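Local coordinates for protein 6-phospho-beta-glucosidase BglT (PDB 1UP7) that hydrolyses cellobiose 6'-phosphate to glucose 6-phosphate and glucose, using NAD and a manganese ion as cofactors, at residues L163-I168 and S294-A299; D32-Y37 and D57-L62. All coordinates share one frame; numbering follows the deposited sequence.

Interaction 1 of 2, residues L163-I168 and S294-A299. With NAD (nicotinamide-adenine-dinucleotide), chain I; G6P (6-O-phosphono-alpha-D-glucopyranose), chain J.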
ATOM      1  N   LEU A 163      11.654   7.371  23.209  1.00 19.46           N
ATOM      2  CA  LEU A 163      11.368   6.498  24.340  1.00 20.24           C
ATOM      3  C   LEU A 163      10.338   7.133  25.242  1.00 20.65           C
ATOM      4  O   LEU A 163      10.172   8.331  25.234  1.00 20.42           O
ATOM      5  CB  LEU A 163      12.633   6.287  25.139  1.00 20.55           C
ATOM      6  CG  LEU A 163      13.089   4.882  25.412  1.00 21.81           C
ATOM      7  CD1 LEU A 163      13.247   4.144  24.101  1.00 21.44           C
ATOM      8  CD2 LEU A 163      14.392   4.964  26.160  1.00 21.20           C
ATOM      9  N   CYS A 164       9.670   6.313  26.036  1.00 21.92           N
ATOM     10  CA  CYS A 164       8.719   6.768  27.043  1.00 23.37           C
ATOM     11  C   CYS A 164       8.704   5.646  28.081  1.00 22.88           C
ATOM     12  O   CYS A 164       9.261   4.562  27.810  1.00 22.92           O
ATOM     13  CB  CYS A 164       7.364   7.019  26.359  1.00 24.55           C
ATOM     14  SG  CYS A 164       5.886   7.116  27.391  1.00 31.43           S
ATOM     15  N   ASN A 165       8.120   5.890  29.264  1.00 22.53           N
ATOM     16  CA  ASN A 165       8.177   4.883  30.342  1.00 22.43           C
ATOM     17  C   ASN A 165       6.964   3.972  30.519  1.00 22.18           C
ATOM     18  O   ASN A 165       7.025   3.048  31.328  1.00 22.25           O
ATOM     19  CB  ASN A 165       8.620   5.465  31.716  1.00 23.38           C
ATOM     20  CG  ASN A 165       7.548   6.376  32.378  1.00 25.04           C
ATOM     21  OD1 ASN A 165       6.627   6.853  31.708  1.00 28.10           O
ATOM     22  ND2 ASN A 165       7.708   6.652  33.676  1.00 22.52           N
ATOM     23  N   VAL A 166       5.875   4.188  29.781  1.00 22.29           N
ATOM     24  CA  VAL A 166       4.703   3.307  29.988  1.00 22.47           C
ATOM     25  C   VAL A 166       4.892   1.843  29.585  1.00 21.85           C
ATOM     26  O   VAL A 166       4.482   0.957  30.345  1.00 22.29           O
ATOM     27  CB  VAL A 166       3.284   3.915  29.574  1.00 23.87           C
ATOM     28  CG1 VAL A 166       3.326   5.464  29.364  1.00 25.42           C
ATOM     29  CG2 VAL A 166       2.653   3.194  28.392  1.00 24.06           C
ATOM     30  N   PRO A 167       5.565   1.555  28.460  1.00 21.29           N
ATOM     31  CA  PRO A 167       5.794   0.156  28.090  1.00 20.62           C
ATOM     32  C   PRO A 167       6.559  -0.553  29.185  1.00 20.70           C
ATOM     33  O   PRO A 167       6.067  -1.583  29.685  1.00 21.13           O
ATOM     34  CB  PRO A 167       6.620   0.240  26.801  1.00 21.04           C
ATOM     35  CG  PRO A 167       6.327   1.622  26.234  1.00 21.31           C
ATOM     36  CD  PRO A 167       6.179   2.484  27.477  1.00 21.68           C
ATOM     37  N   ILE A 168       7.698  -0.013  29.615  1.00 20.48           N
ATOM     38  CA  ILE A 168       8.463  -0.714  30.657  1.00 20.85           C
ATOM     39  C   ILE A 168       7.724  -0.847  31.963  1.00 20.84           C
ATOM     40  O   ILE A 168       7.856  -1.852  32.663  1.00 21.39           O
ATOM     41  CB  ILE A 168       9.884  -0.122  30.901  1.00 22.07           C
ATOM     42  CG1 ILE A 168      10.733  -1.150  31.684  1.00 21.75           C
ATOM     43  CG2 ILE A 168       9.845   1.301  31.604  1.00 20.46           C
ATOM     44  CD1 ILE A 168      12.198  -1.025  31.390  1.00 24.59           C
ATOM     45  N   SER A 294       9.734   7.677  36.627  1.00 25.00           N
ATOM     46  CA  SER A 294      10.545   6.539  36.997  1.00 26.16           C
ATOM     47  C   SER A 294      10.583   5.390  35.961  1.00 26.45           C
ATOM     48  O   SER A 294       9.639   5.160  35.165  1.00 26.60           O
ATOM     49  CB  SER A 294      10.172   6.061  38.400  1.00 27.20           C
ATOM     50  OG  SER A 294      10.642   7.048  39.335  1.00 30.32           O
ATOM     51  N   MET A 295      11.702   4.673  35.996  1.00 26.54           N
ATOM     52  CA  MET A 295      12.010   3.603  35.062  1.00 26.37           C
ATOM     53  C   MET A 295      12.307   4.051  33.640  1.00 25.65           C
ATOM     54  O   MET A 295      12.655   3.238  32.770  1.00 25.85           O
ATOM     55  CB  MET A 295      11.021   2.444  35.172  1.00 27.69           C
ATOM     56  CG  MET A 295      11.489   1.468  36.255  1.00 30.73           C
ATOM     57  SD  MET A 295      10.588  -0.119  36.339  1.00 43.39           S
ATOM     58  CE  MET A 295       9.730  -0.159  34.877  1.00 38.43           C
ATOM     59  N   TYR A 296      12.229   5.348  33.391  1.00 25.32           N
ATOM     60  CA  TYR A 296      12.752   5.888  32.139  1.00 25.17           C
ATOM     61  C   TYR A 296      14.218   5.469  32.045  1.00 24.84           C
ATOM     62  O   TYR A 296      14.702   5.100  30.971  1.00 25.45           O
ATOM     63  CB  TYR A 296      12.681   7.414  32.160  1.00 26.32           C
ATOM     64  CG  TYR A 296      11.538   8.066  31.369  1.00 29.14           C
ATOM     65  CD1 TYR A 296      10.304   8.335  31.962  1.00 33.26           C
ATOM     66  CD2 TYR A 296      11.715   8.477  30.049  1.00 32.75           C
ATOM     67  CE1 TYR A 296       9.257   8.969  31.234  1.00 34.02           C
ATOM     68  CE2 TYR A 296      10.678   9.111  29.329  1.00 33.49           C
ATOM     69  CZ  TYR A 296       9.474   9.351  29.932  1.00 33.64           C
ATOM     70  OH  TYR A 296       8.467   9.973  29.228  1.00 38.47           O
ATOM     71  N   SER A 297      14.909   5.502  33.187  1.00 24.40           N
ATOM     72  CA  SER A 297      16.320   5.120  33.333  1.00 24.35           C
ATOM     73  C   SER A 297      16.655   3.756  32.796  1.00 23.87           C
ATOM     74  O   SER A 297      17.539   3.602  31.947  1.00 24.81           O
ATOM     75  CB  SER A 297      16.659   5.043  34.826  1.00 25.06           C
ATOM     76  OG  SER A 297      16.299   3.760  35.367  1.00 28.91           O
ATOM     77  N   THR A 298      16.001   2.753  33.366  1.00 23.28           N
ATOM     78  CA  THR A 298      16.178   1.392  32.913  1.00 23.05           C
ATOM     79  C   THR A 298      15.872   1.309  31.426  1.00 22.17           C
ATOM     80  O   THR A 298      16.592   0.618  30.695  1.00 22.96           O
ATOM     81  CB  THR A 298      15.273   0.414  33.687  1.00 23.60           C
ATOM     82  OG1 THR A 298      15.547   0.535  35.082  1.00 26.06           O
ATOM     83  CG2 THR A 298      15.696  -1.051  33.414  1.00 26.03           C
ATOM     84  N   ALA A 299      14.823   1.988  30.959  1.00 20.85           N
ATOM     85  CA  ALA A 299      14.437   1.781  29.567  1.00 20.19           C
ATOM     86  C   ALA A 299      15.585   2.261  28.668  1.00 19.94           C
ATOM     87  O   ALA A 299      15.931   1.601  27.697  1.00 19.71           O
ATOM     88  CB  ALA A 299      13.112   2.466  29.224  1.00 19.96           C
TER
HETATM   89  PA  NAD I1416      13.486  19.505  33.752  1.00 39.58           P
HETATM   90  O1A NAD I1416      12.714  20.761  33.832  1.00 39.58           O
HETATM   91  O2A NAD I1416      14.257  19.114  35.032  1.00 42.49           O
HETATM   92  O5B NAD I1416      14.510  19.738  32.519  1.00 36.88           O
HETATM   93  C5B NAD I1416      15.685  18.975  32.434  1.00 31.06           C
HETATM   94  C4B NAD I1416      16.885  19.881  32.193  1.00 27.54           C
HETATM   95  O4B NAD I1416      16.867  20.390  30.861  1.00 29.02           O
HETATM   96  C3B NAD I1416      16.979  21.092  33.112  1.00 26.05           C
HETATM   97  O3B NAD I1416      18.169  20.967  33.877  1.00 21.96           O
HETATM   98  C2B NAD I1416      17.051  22.294  32.168  1.00 25.76           C
HETATM   99  O2B NAD I1416      17.966  23.274  32.613  1.00 23.91           O
HETATM  100  C1B NAD I1416      17.575  21.633  30.906  1.00 26.16           C
HETATM  101  N9A NAD I1416      17.319  22.359  29.666  1.00 26.81           N
HETATM  102  C8A NAD I1416      16.240  23.144  29.304  1.00 24.99           C
HETATM  103  N7A NAD I1416      16.469  23.553  28.037  1.00 27.63           N
HETATM  104  C5A NAD I1416      17.612  23.017  27.571  1.00 25.50           C
HETATM  105  C6A NAD I1416      18.306  23.116  26.371  1.00 27.10           C
HETATM  106  N6A NAD I1416      17.853  23.850  25.360  1.00 24.93           N
HETATM  107  N1A NAD I1416      19.509  22.436  26.227  1.00 26.83           N
HETATM  108  C2A NAD I1416      20.020  21.683  27.271  1.00 25.65           C
HETATM  109  N3A NAD I1416      19.339  21.618  28.462  1.00 25.38           N
HETATM  110  C4A NAD I1416      18.164  22.274  28.601  1.00 26.29           C
HETATM  111  O3  NAD I1416      12.422  18.365  33.355  1.00 39.74           O
HETATM  112  PN  NAD I1416      12.528  16.779  33.552  1.00 36.98           P
HETATM  113  O1N NAD I1416      11.364  16.461  34.416  1.00 41.41           O
HETATM  114  O2N NAD I1416      13.851  16.321  33.916  1.00 39.33           O
HETATM  115  O5D NAD I1416      12.303  16.190  32.083  1.00 39.15           O
HETATM  116  C5D NAD I1416      12.960  16.655  30.918  1.00 36.12           C
HETATM  117  C4D NAD I1416      12.162  16.170  29.697  1.00 37.30           C
HETATM  118  O4D NAD I1416      12.085  14.748  29.616  1.00 36.78           O
HETATM  119  C3D NAD I1416      10.720  16.654  29.727  1.00 35.07           C
HETATM  120  O3D NAD I1416      10.418  17.013  28.413  1.00 35.30           O
HETATM  121  C2D NAD I1416       9.908  15.438  30.161  1.00 35.83           C
HETATM  122  O2D NAD I1416       8.575  15.402  29.682  1.00 33.84           O
HETATM  123  C1D NAD I1416      10.742  14.261  29.707  1.00 37.91           C
HETATM  124  N1N NAD I1416      10.813  13.251  30.766  1.00 43.50           N
HETATM  125  C2N NAD I1416      12.087  12.857  31.110  1.00 44.47           C
HETATM  126  C3N NAD I1416      12.307  11.917  32.086  1.00 47.55           C
HETATM  127  C7N NAD I1416      13.732  11.547  32.425  1.00 50.35           C
HETATM  128  O7N NAD I1416      14.152  10.208  32.608  1.00 51.89           O
HETATM  129  N7N NAD I1416      14.627  12.541  32.541  1.00 52.29           N
HETATM  130  C4N NAD I1416      11.187  11.372  32.720  1.00 49.80           C
HETATM  131  C5N NAD I1416       9.875  11.756  32.377  1.00 47.38           C
HETATM  132  C6N NAD I1416       9.700  12.714  31.380  1.00 46.00           C
HETATM  133  C1  G6P J1417       4.566   9.469  33.003  1.00 60.29           C
HETATM  134  C2  G6P J1417       4.744   9.692  31.476  1.00 59.37           C
HETATM  135  C3  G6P J1417       5.897  10.663  31.226  1.00 59.26           C
HETATM  136  C4  G6P J1417       5.528  11.982  31.888  1.00 58.48           C
HETATM  137  C5  G6P J1417       5.417  11.743  33.406  1.00 58.06           C
HETATM  138  C6  G6P J1417       5.002  13.024  34.117  1.00 55.32           C
HETATM  139  O1  G6P J1417       3.463   8.613  33.357  1.00 60.16           O
HETATM  140  O2  G6P J1417       5.002   8.491  30.750  1.00 58.61           O
HETATM  141  O3  G6P J1417       6.196  10.831  29.836  1.00 59.68           O
HETATM  142  O4  G6P J1417       6.463  13.002  31.536  1.00 56.62           O
HETATM  143  O5  G6P J1417       4.434  10.721  33.715  1.00 59.56           O
HETATM  144  O6  G6P J1417       5.553  13.084  35.424  1.00 52.15           O
HETATM  145  P   G6P J1417       5.800  14.500  36.149  1.00 48.03           P
HETATM  146  O1P G6P J1417       6.570  14.191  37.412  1.00 50.36           O
HETATM  147  O2P G6P J1417       4.539  15.253  36.541  1.00 47.42           O
HETATM  148  O3P G6P J1417       6.629  15.336  35.215  1.00 46.24           O

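Interaction 2 of 2, residues D32-Y37 and D57-L62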
ATOM      1  N   ASP A  32      33.187   4.299  28.796  1.00 19.50           N
ATOM      2  CA  ASP A  32      34.401   4.989  29.244  1.00 20.08           C
ATOM      3  C   ASP A  32      34.099   6.319  29.895  1.00 19.85           C
ATOM      4  O   ASP A  32      34.727   6.687  30.883  1.00 19.15           O
ATOM      5  CB  ASP A  32      35.405   5.146  28.115  1.00 20.41           C
ATOM      6  CG  ASP A  32      35.836   3.822  27.565  1.00 22.28           C
ATOM      7  OD1 ASP A  32      36.750   3.206  28.152  1.00 24.72           O
ATOM      8  OD2 ASP A  32      35.293   3.299  26.566  1.00 25.49           O
ATOM      9  N   GLU A  33      33.130   7.042  29.337  1.00 19.94           N
ATOM     10  CA  GLU A  33      32.732   8.315  29.915  1.00 19.90           C
ATOM     11  C   GLU A  33      31.280   8.693  29.643  1.00 19.05           C
ATOM     12  O   GLU A  33      30.688   8.322  28.628  1.00 18.97           O
ATOM     13  CB  GLU A  33      33.694   9.434  29.516  1.00 20.33           C
ATOM     14  CG  GLU A  33      33.976   9.517  28.021  1.00 24.30           C
ATOM     15  CD  GLU A  33      35.057  10.540  27.672  1.00 26.98           C
ATOM     16  OE1 GLU A  33      36.139  10.473  28.285  1.00 27.90           O
ATOM     17  OE2 GLU A  33      34.823  11.410  26.790  1.00 28.60           O
ATOM     18  N   VAL A  34      30.708   9.395  30.609  1.00 18.45           N
ATOM     19  CA  VAL A  34      29.423  10.046  30.450  1.00 18.10           C
ATOM     20  C   VAL A  34      29.649  11.549  30.577  1.00 18.02           C
ATOM     21  O   VAL A  34      30.186  12.027  31.579  1.00 17.55           O
ATOM     22  CB  VAL A  34      28.373   9.505  31.440  1.00 17.58           C
ATOM     23  CG1 VAL A  34      27.042  10.178  31.214  1.00 16.04           C
ATOM     24  CG2 VAL A  34      28.233   7.972  31.244  1.00 18.10           C
ATOM     25  N   ILE A  35      29.290  12.274  29.526  1.00 17.82           N
ATOM     26  CA  ILE A  35      29.457  13.718  29.529  1.00 17.84           C
ATOM     27  C   ILE A  35      28.103  14.433  29.543  1.00 17.57           C
ATOM     28  O   ILE A  35      27.172  14.060  28.812  1.00 17.70           O
ATOM     29  CB  ILE A  35      30.341  14.163  28.364  1.00 17.80           C
ATOM     30  CG1 ILE A  35      30.669  15.654  28.490  1.00 18.01           C
ATOM     31  CG2 ILE A  35      29.640  13.893  27.060  1.00 17.78           C
ATOM     32  CD1 ILE A  35      31.966  16.057  27.755  1.00 22.27           C
ATOM     33  N   PHE A  36      28.025  15.466  30.372  1.00 16.91           N
ATOM     34  CA  PHE A  36      26.784  16.158  30.664  1.00 17.05           C
ATOM     35  C   PHE A  36      26.813  17.575  30.121  1.00 17.27           C
ATOM     36  O   PHE A  36      27.823  18.262  30.257  1.00 17.16           O
ATOM     37  CB  PHE A  36      26.528  16.186  32.193  1.00 16.56           C
ATOM     38  CG  PHE A  36      26.287  14.839  32.789  1.00 16.03           C
ATOM     39  CD1 PHE A  36      24.999  14.286  32.794  1.00 16.65           C
ATOM     40  CD2 PHE A  36      27.340  14.095  33.309  1.00 15.93           C
ATOM     41  CE1 PHE A  36      24.751  13.016  33.344  1.00 17.03           C
ATOM     42  CE2 PHE A  36      27.122  12.810  33.852  1.00 17.01           C
ATOM     43  CZ  PHE A  36      25.806  12.275  33.883  1.00 16.73           C
ATOM     44  N   TYR A  37      25.709  17.986  29.494  1.00 16.95           N
ATOM     45  CA  TYR A  37      25.509  19.352  29.076  1.00 16.83           C
ATOM     46  C   TYR A  37      24.134  19.822  29.556  1.00 17.18           C
ATOM     47  O   TYR A  37      23.160  19.052  29.516  1.00 17.35           O
ATOM     48  CB  TYR A  37      25.631  19.504  27.545  1.00 16.58           C
ATOM     49  CG  TYR A  37      25.187  20.878  27.122  1.00 15.51           C
ATOM     50  CD1 TYR A  37      25.935  21.994  27.484  1.00 14.51           C
ATOM     51  CD2 TYR A  37      23.974  21.077  26.474  1.00 16.16           C
ATOM     52  CE1 TYR A  37      25.536  23.274  27.171  1.00 14.66           C
ATOM     53  CE2 TYR A  37      23.550  22.373  26.138  1.00 16.23           C
ATOM     54  CZ  TYR A  37      24.350  23.469  26.494  1.00 16.47           C
ATOM     55  OH  TYR A  37      23.967  24.766  26.201  1.00 15.50           O
ATOM     56  N   ASP A  57      33.956   6.228  40.548  1.00 17.59           N
ATOM     57  CA  ASP A  57      35.030   6.104  39.549  1.00 18.61           C
ATOM     58  C   ASP A  57      34.910   4.920  38.592  1.00 18.63           C
ATOM     59  O   ASP A  57      35.883   4.486  38.002  1.00 18.50           O
ATOM     60  CB  ASP A  57      36.426   6.154  40.204  1.00 19.10           C
ATOM     61  CG  ASP A  57      37.468   6.820  39.310  1.00 21.65           C
ATOM     62  OD1 ASP A  57      37.159   7.877  38.706  1.00 25.12           O
ATOM     63  OD2 ASP A  57      38.622   6.356  39.137  1.00 24.63           O
ATOM     64  N   ARG A  58      33.705   4.426  38.403  1.00 19.91           N
ATOM     65  CA  ARG A  58      33.483   3.293  37.521  1.00 20.09           C
ATOM     66  C   ARG A  58      33.589   3.693  36.047  1.00 19.72           C
ATOM     67  O   ARG A  58      33.979   2.891  35.226  1.00 19.78           O
ATOM     68  CB  ARG A  58      32.154   2.582  37.854  1.00 20.10           C
ATOM     69  CG  ARG A  58      32.252   1.627  39.090  1.00 22.15           C
ATOM     70  CD  ARG A  58      30.925   1.304  39.823  1.00 23.67           C
ATOM     71  NE  ARG A  58      30.235   0.206  39.142  1.00 27.74           N
ATOM     72  CZ  ARG A  58      28.990  -0.236  39.404  1.00 29.71           C
ATOM     73  NH1 ARG A  58      28.242   0.313  40.373  1.00 28.92           N
ATOM     74  NH2 ARG A  58      28.497  -1.251  38.682  1.00 29.26           N
ATOM     75  N   PHE A  59      33.234   4.931  35.731  1.00 19.16           N
ATOM     76  CA  PHE A  59      33.586   5.556  34.458  1.00 18.86           C
ATOM     77  C   PHE A  59      33.829   7.040  34.696  1.00 19.07           C
ATOM     78  O   PHE A  59      33.494   7.563  35.766  1.00 18.97           O
ATOM     79  CB  PHE A  59      32.510   5.334  33.382  1.00 18.54           C
ATOM     80  CG  PHE A  59      31.086   5.526  33.857  1.00 17.01           C
ATOM     81  CD1 PHE A  59      30.587   6.792  34.165  1.00 15.88           C
ATOM     82  CD2 PHE A  59      30.224   4.434  33.967  1.00 16.64           C
ATOM     83  CE1 PHE A  59      29.230   6.963  34.586  1.00 14.90           C
ATOM     84  CE2 PHE A  59      28.859   4.609  34.363  1.00 15.46           C
ATOM     85  CZ  PHE A  59      28.380   5.874  34.674  1.00 13.30           C
ATOM     86  N   LYS A  60      34.430   7.705  33.712  1.00 19.10           N
ATOM     87  CA  LYS A  60      34.700   9.135  33.796  1.00 19.16           C
ATOM     88  C   LYS A  60      33.393   9.922  33.686  1.00 18.61           C
ATOM     89  O   LYS A  60      32.546   9.610  32.851  1.00 18.55           O
ATOM     90  CB  LYS A  60      35.696   9.537  32.713  1.00 19.25           C
ATOM     91  CG  LYS A  60      37.143   9.227  33.048  1.00 21.50           C
ATOM     92  CD  LYS A  60      38.138   9.504  31.847  1.00 25.58           C
ATOM     93  CE  LYS A  60      37.871  10.849  31.082  1.00 26.50           C
ATOM     94  NZ  LYS A  60      38.638  12.060  31.611  1.00 26.61           N
ATOM     95  N   VAL A  61      33.227  10.910  34.556  1.00 18.20           N
ATOM     96  CA  VAL A  61      32.070  11.801  34.524  1.00 18.20           C
ATOM     97  C   VAL A  61      32.529  13.216  34.159  1.00 18.29           C
ATOM     98  O   VAL A  61      33.358  13.800  34.856  1.00 18.17           O
ATOM     99  CB  VAL A  61      31.381  11.846  35.892  1.00 18.03           C
ATOM    100  CG1 VAL A  61      30.239  12.860  35.900  1.00 16.60           C
ATOM    101  CG2 VAL A  61      30.918  10.447  36.331  1.00 18.26           C
ATOM    102  N   LEU A  62      31.990  13.760  33.073  1.00 18.21           N
ATOM    103  CA  LEU A  62      32.444  15.046  32.561  1.00 18.11           C
ATOM    104  C   LEU A  62      31.312  16.039  32.345  1.00 18.12           C
ATOM    105  O   LEU A  62      30.184  15.661  32.064  1.00 17.89           O
ATOM    106  CB  LEU A  62      33.226  14.835  31.253  1.00 18.07           C
ATOM    107  CG  LEU A  62      34.371  13.817  31.315  1.00 19.06           C
ATOM    108  CD1 LEU A  62      34.844  13.399  29.915  1.00 19.19           C
ATOM    109  CD2 LEU A  62      35.526  14.353  32.182  1.00 17.35           C
TER

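Interaction 1 of 2, residues L163-I168 and S294-A299
The Tyr296 ring lies between the backbone of Cys164 and Asn165 on one face and the nicotinamide of NAD on the other, whose C4N sits 3.2 Å above the ring plane near the rim. This is the active site of a family 4 glycosidase, built where the loop after strand 160-162 of the Rossmann-type sheet meets the start of helix 296-308 in the C-terminal domain. Asn165 turns its side chain across the ring at about a right angle, with CG 3.3 Å from Tyr296 CE1 and the amide plane 34° from that of the ring. With CG set between the backbone N and carbonyl carbon (chi1 71°), CB lies above the ring's rim and the amide just beyond CE1, presenting ND2 to backbone carbonyls and OD1 to the sugar. ND2 donates to Ser294 O at 2.9 Å, nearly straight (167°), and also to the carbonyl of Gly292. Those two acceptors fix the flip of the amide, leaving OD1 to accept from G6P O2. Tyr296 OH shares a hydrogen bond with G6P O3; both sugar bonds are modelled very short, at 2.5 Å, and adjacent hydroxyls are held from the two sides of the contact. Asn142, which binds both ligands, also touches Tyr296. Cys164, a manganese-binding residue, places SG 3.7 Å from G6P O2, near His194, which also binds the metal. The nicotinamide over the tyrosine's face and the sugar C3 at its edge form an arrangement consistent with oxidation at C3 by NAD in this family. Behind the site the contact becomes apolar: Leu163 CD2 approaches Ala299 CB at 4.2 Å, and Ile168 leans against the methionine preceding the helix. The Met295 chain bends at chi3, bringing CE within 3.5 Å of Ile168 CG1.

Interaction 2 of 2, residues D32-Y37 and D57-L62
Val34 is held on both backbone polar groups by its neighbour strand: its N donates to Lys60 O at 2.9 Å, and its O accepts from Leu62 N. The ladder is the parallel pairing of a beta-alpha-beta unit in the Rossmann-type NAD-binding domain. Lys60 N donates to Asp32 O at 3.0 Å, and Phe36 N to Leu62 O at 2.7 Å, so Asp32, Val34 and Phe36 bond to Lys60 and Leu62. Glu33 and Ile35 instead turn their polar groups to strand 4-8, while their CA atoms approach Lys60 O and Leu62 O in weaker C-H contacts. Among side chains, Glu33 lies alongside Lys60, but OE1 stays 4.5 Å from NZ, too far for a salt bridge; OE2 is paired with Arg4. Replacing Glu33 by an alanine would probably leave the Arg4 charge without its mate and open a gap beside Leu62 CD1, now 3.6 Å from OE1. Asp32 turns its carboxylate to Arg30 and to the backbone N of Met3. On the face bearing Val34 and Val61, Val34 CG2 sits over the Phe59 ring, 4.1 Å from its centroid, a CH-pi contact, and the Phe36 ring meets Val61 CG1 by its edge. That face is covered by helices: Val61 and Phe36 rest on helix 41-55, Phe59 and Phe36 on helix 15-25, with strand 60-63 outermost in the sheet and strand 33-37 between it and strand 4-8.

The two contacts illustrate how one chain uses its Rossmann-type domain in different ways. Interaction 2 is local, joining neighbouring strands through the backbone at the outer edge of the sheet; its centre lies about 24 Å from the centre of the chain, that of interaction 1 about 8 Å. Interaction 1 joins distant parts of the sequence across two family domains through side chains and ligands. None of its touching residues is exposed, whereas Lys60 of interaction 2 is, on the outermost strand. The two share no element, and the centres of interactions 1 and 2 are about 22 Å apart. Regular main-chain bonding serves the scaffold, whereas side-chain amide and phenol chemistry serves the active site.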